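Putative NADPH-dependent oxidoreductase (Desulfitobacterium hafniense DCB-2, PDB 3DB2) probably catalyses an NADPH-dependent oxidation or reduction, using a Rossmann-fold dinucleotide-binding domain. Local coordinates at residues 212-220 with 229-237. Residues are numbered along the deposited sequence; the frame is centred on the assembly and turned at random.
Sequences ENITVNQTL and AYLGTNWAC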
loop_
_atom_site.group_PDB
_atom_site.type_symbol
_atom_site.label_atom_id
_atom_site.label_comp_id
_atom_site.label_asym_id
_atom_site.label_seq_id
_atom_site.Cartn_x
_atom_site.Cartn_y
_atom_site.Cartn_z
ATOM N N GLU C 212 -21.926 10.306 7.226
ATOM C CA GLU C 212 -21.082 10.884 8.266
ATOM C C GLU C 212 -19.928 9.944 8.626
ATOM O O GLU C 212 -19.006 10.269 9.376
ATOM C CB GLU C 212 -21.869 11.182 9.535
ATOM C CG GLU C 212 -22.279 9.959 10.333
ATOM C CD GLU C 212 -23.702 9.526 9.997
ATOM O OE1 GLU C 212 -24.010 9.399 8.782
ATOM O OE2 GLU C 212 -24.502 9.305 10.936
ATOM N N ASN C 213 -19.950 8.715 8.109
ATOM C CA ASN C 213 -18.875 7.802 8.508
ATOM C C ASN C 213 -17.596 7.995 7.686
ATOM O O ASN C 213 -17.587 8.578 6.596
ATOM C CB ASN C 213 -19.379 6.379 8.360
ATOM C CG ASN C 213 -18.789 5.413 9.365
ATOM O OD1 ASN C 213 -17.922 5.757 10.162
ATOM N ND2 ASN C 213 -19.319 4.202 9.304
ATOM N N ILE C 214 -16.503 7.477 8.240
ATOM C CA ILE C 214 -15.263 7.304 7.441
ATOM C C ILE C 214 -15.583 6.525 6.199
ATOM O O ILE C 214 -16.362 5.542 6.288
ATOM C CB ILE C 214 -14.214 6.596 8.337
ATOM C CG1 ILE C 214 -13.642 7.541 9.394
ATOM C CG2 ILE C 214 -13.152 5.940 7.476
ATOM C CD1 ILE C 214 -12.859 6.908 10.523
ATOM N N THR C 215 -15.065 6.866 5.028
ATOM C CA THR C 215 -15.169 6.009 3.859
ATOM C C THR C 215 -13.834 5.626 3.216
ATOM O O THR C 215 -13.875 4.856 2.248
ATOM C CB THR C 215 -16.033 6.629 2.748
ATOM O OG1 THR C 215 -15.589 7.881 2.263
ATOM C CG2 THR C 215 -17.433 6.934 3.315
ATOM N N VAL C 216 -12.746 6.168 3.760
ATOM C CA VAL C 216 -11.399 5.941 3.225
ATOM C C VAL C 216 -10.426 5.834 4.393
ATOM O O VAL C 216 -10.374 6.747 5.221
ATOM C CB VAL C 216 -10.950 7.068 2.286
ATOM C CG1 VAL C 216 -9.491 6.882 1.855
ATOM C CG2 VAL C 216 -11.828 7.188 1.051
ATOM N N ASN C 217 -9.722 4.724 4.504
ATOM C CA ASN C 217 -8.732 4.472 5.505
ATOM C C ASN C 217 -7.418 3.989 4.823
ATOM O O ASN C 217 -7.489 3.307 3.815
ATOM C CB ASN C 217 -9.048 3.404 6.536
ATOM C CG ASN C 217 -10.329 3.660 7.320
ATOM O OD1 ASN C 217 -10.323 4.419 8.268
ATOM N ND2 ASN C 217 -11.353 2.952 6.854
ATOM N N GLN C 218 -6.321 4.368 5.446
ATOM C CA GLN C 218 -5.032 3.717 5.216
ATOM C C GLN C 218 -4.499 3.367 6.613
ATOM O O GLN C 218 -4.332 4.238 7.449
ATOM C CB GLN C 218 -4.108 4.605 4.437
ATOM C CG GLN C 218 -4.551 4.697 2.980
ATOM C CD GLN C 218 -3.594 5.425 2.072
ATOM O OE1 GLN C 218 -3.132 6.512 2.434
ATOM N NE2 GLN C 218 -3.256 4.883 0.909
ATOM N N THR C 219 -4.212 2.086 6.807
ATOM C CA THR C 219 -3.869 1.570 8.121
ATOM C C THR C 219 -2.497 0.883 8.051
ATOM O O THR C 219 -2.349 0.081 7.110
ATOM C CB THR C 219 -4.896 0.533 8.607
ATOM O OG1 THR C 219 -6.185 1.131 8.490
ATOM C CG2 THR C 219 -4.618 0.186 10.054
ATOM N N LEU C 220 -1.656 1.219 9.006
ATOM C CA LEU C 220 -0.400 0.497 9.197
ATOM C C LEU C 220 -0.521 -0.427 10.420
ATOM O O LEU C 220 -1.094 -0.102 11.448
ATOM C CB LEU C 220 0.772 1.440 9.398
ATOM C CG LEU C 220 1.028 2.413 8.254
ATOM C CD1 LEU C 220 2.313 3.197 8.553
ATOM C CD2 LEU C 220 1.100 1.721 6.909
ATOM N N ALA C 229 2.590 -4.469 7.907
ATOM C CA ALA C 229 1.603 -4.486 6.824
ATOM C C ALA C 229 0.901 -3.123 6.709
ATOM O O ALA C 229 0.836 -2.362 7.665
ATOM C CB ALA C 229 0.590 -5.588 6.994
ATOM N N TYR C 230 0.413 -2.888 5.498
ATOM C CA TYR C 230 -0.452 -1.811 5.073
ATOM C C TYR C 230 -1.823 -2.379 4.706
ATOM O O TYR C 230 -1.849 -3.399 4.009
ATOM C CB TYR C 230 0.157 -1.093 3.863
ATOM C CG TYR C 230 -0.862 -0.292 3.095
ATOM C CD1 TYR C 230 -1.390 0.882 3.635
ATOM C CD2 TYR C 230 -1.301 -0.712 1.846
ATOM C CE1 TYR C 230 -2.327 1.598 2.913
ATOM C CE2 TYR C 230 -2.246 0.008 1.126
ATOM C CZ TYR C 230 -2.742 1.164 1.685
ATOM O OH TYR C 230 -3.684 1.926 1.020
ATOM N N LEU C 231 -2.890 -1.723 5.165
ATOM C CA LEU C 231 -4.231 -2.069 4.719
ATOM C C LEU C 231 -4.955 -0.816 4.238
ATOM O O LEU C 231 -5.132 0.100 5.030
ATOM C CB LEU C 231 -5.008 -2.736 5.843
ATOM C CG LEU C 231 -6.506 -2.952 5.586
ATOM C CD1 LEU C 231 -6.737 -3.848 4.384
ATOM C CD2 LEU C 231 -7.147 -3.568 6.812
ATOM N N GLY C 232 -5.368 -0.784 2.987
ATOM C CA GLY C 232 -6.186 0.297 2.446
ATOM C C GLY C 232 -7.610 -0.199 2.298
ATOM O O GLY C 232 -7.830 -1.284 1.770
ATOM N N THR C 233 -8.555 0.575 2.820
ATOM C CA THR C 233 -9.989 0.255 2.721
ATOM C C THR C 233 -10.676 1.516 2.205
ATOM O O THR C 233 -10.444 2.607 2.729
ATOM C CB THR C 233 -10.616 -0.205 4.040
ATOM O OG1 THR C 233 -10.242 0.667 5.109
ATOM C CG2 THR C 233 -10.132 -1.608 4.386
ATOM N N ASN C 234 -11.462 1.428 1.149
ATOM C CA ASN C 234 -11.900 2.620 0.444
ATOM C C ASN C 234 -13.301 2.382 -0.098
ATOM O O ASN C 234 -13.496 1.312 -0.689
ATOM C CB ASN C 234 -10.820 2.849 -0.625
ATOM C CG ASN C 234 -10.936 4.199 -1.293
ATOM O OD1 ASN C 234 -12.071 4.539 -1.607
ATOM N ND2 ASN C 234 -9.807 4.891 -1.490
ATOM N N TRP C 235 -14.209 3.315 0.121
ATOM C CA TRP C 235 -15.595 3.158 -0.353
ATOM C C TRP C 235 -15.896 4.151 -1.461
ATOM O O TRP C 235 -17.044 4.469 -1.725
ATOM C CB TRP C 235 -16.590 3.290 0.815
ATOM C CG TRP C 235 -17.134 1.999 1.351
ATOM C CD1 TRP C 235 -17.048 0.739 0.815
ATOM C CD2 TRP C 235 -17.880 1.829 2.574
ATOM N NE1 TRP C 235 -17.663 -0.167 1.600
ATOM C CE2 TRP C 235 -18.196 0.462 2.699
ATOM C CE3 TRP C 235 -18.329 2.674 3.595
ATOM C CZ2 TRP C 235 -18.913 -0.091 3.758
ATOM C CZ3 TRP C 235 -19.038 2.117 4.641
ATOM C CH2 TRP C 235 -19.335 0.757 4.740
ATOM N N ALA C 236 -14.839 4.670 -2.080
ATOM C CA ALA C 236 -14.922 5.792 -3.011
ATOM C C ALA C 236 -14.274 5.523 -4.352
ATOM O O ALA C 236 -13.879 6.497 -5.009
ATOM C CB ALA C 236 -14.256 6.993 -2.325
ATOM N N CYS C 237 -14.142 4.238 -4.728
ATOM C CA CYS C 237 -13.544 3.895 -6.008
ATOM C C CYS C 237 -13.963 2.537 -6.544
ATOM O O CYS C 237 -14.530 1.696 -5.863
ATOM C CB CYS C 237 -12.000 3.963 -5.873
ATOM S SG CYS C 237 -11.374 2.759 -4.658
HETATM O O HOH W 1 -7.673 0.347 5.988
#
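Tyr230 carries CG anti to its backbone N (chi1 161°), which lays the ring across to Gln218, whose own CG is turned beside its backbone N (chi1 -73°) and whose extended chain carries the amide to the phenol. The two residues belong to the antiparallel beta hairpin of strands 216-223 and 228-234, neighbours in the large mixed sheet of the GFO/IDH/MocA C-terminal domain, and they illustrate how one hairpin can present two differently built faces. On the face of Gln218 and Tyr230, NE2 of Gln218 donates to Tyr230 OH over 3.0 Å, the amide plane standing 83° from the ring. Gln218 CB meets the ring edge in plane, 3.8 Å from Tyr230 CE1, while Gly232 N lies over one ring face near the rim. This face meets the second subunit, where Glu151 of that subunit hydrogen-bonds Tyr230 OH and its Tyr230 stacks on this one. A phenylalanine in place of Tyr230 would probably leave Gln218 NE2 and that glutamate without their shared phenolic partner. The backbone pairs regularly: Asn217 N reaches Thr233 O at 2.9 Å, and Leu231 N reaches Thr219 O at 2.7 Å. At the end of strand 229-234, Asn234 OD1 accepts from Ala236 N at 2.8 Å in an Asx turn. The reverse face is packed by helices 178-181 and 183-194. There Asn217 ND2 donates to Thr233 OG1 and to Gly176 O, while Asn202 holds both Asn217 OD1 and Thr219 OG1. A water bridges the two strands, donating to Thr219 OG1 and Leu231 O and lying 2.7 Å from Thr233 OG1.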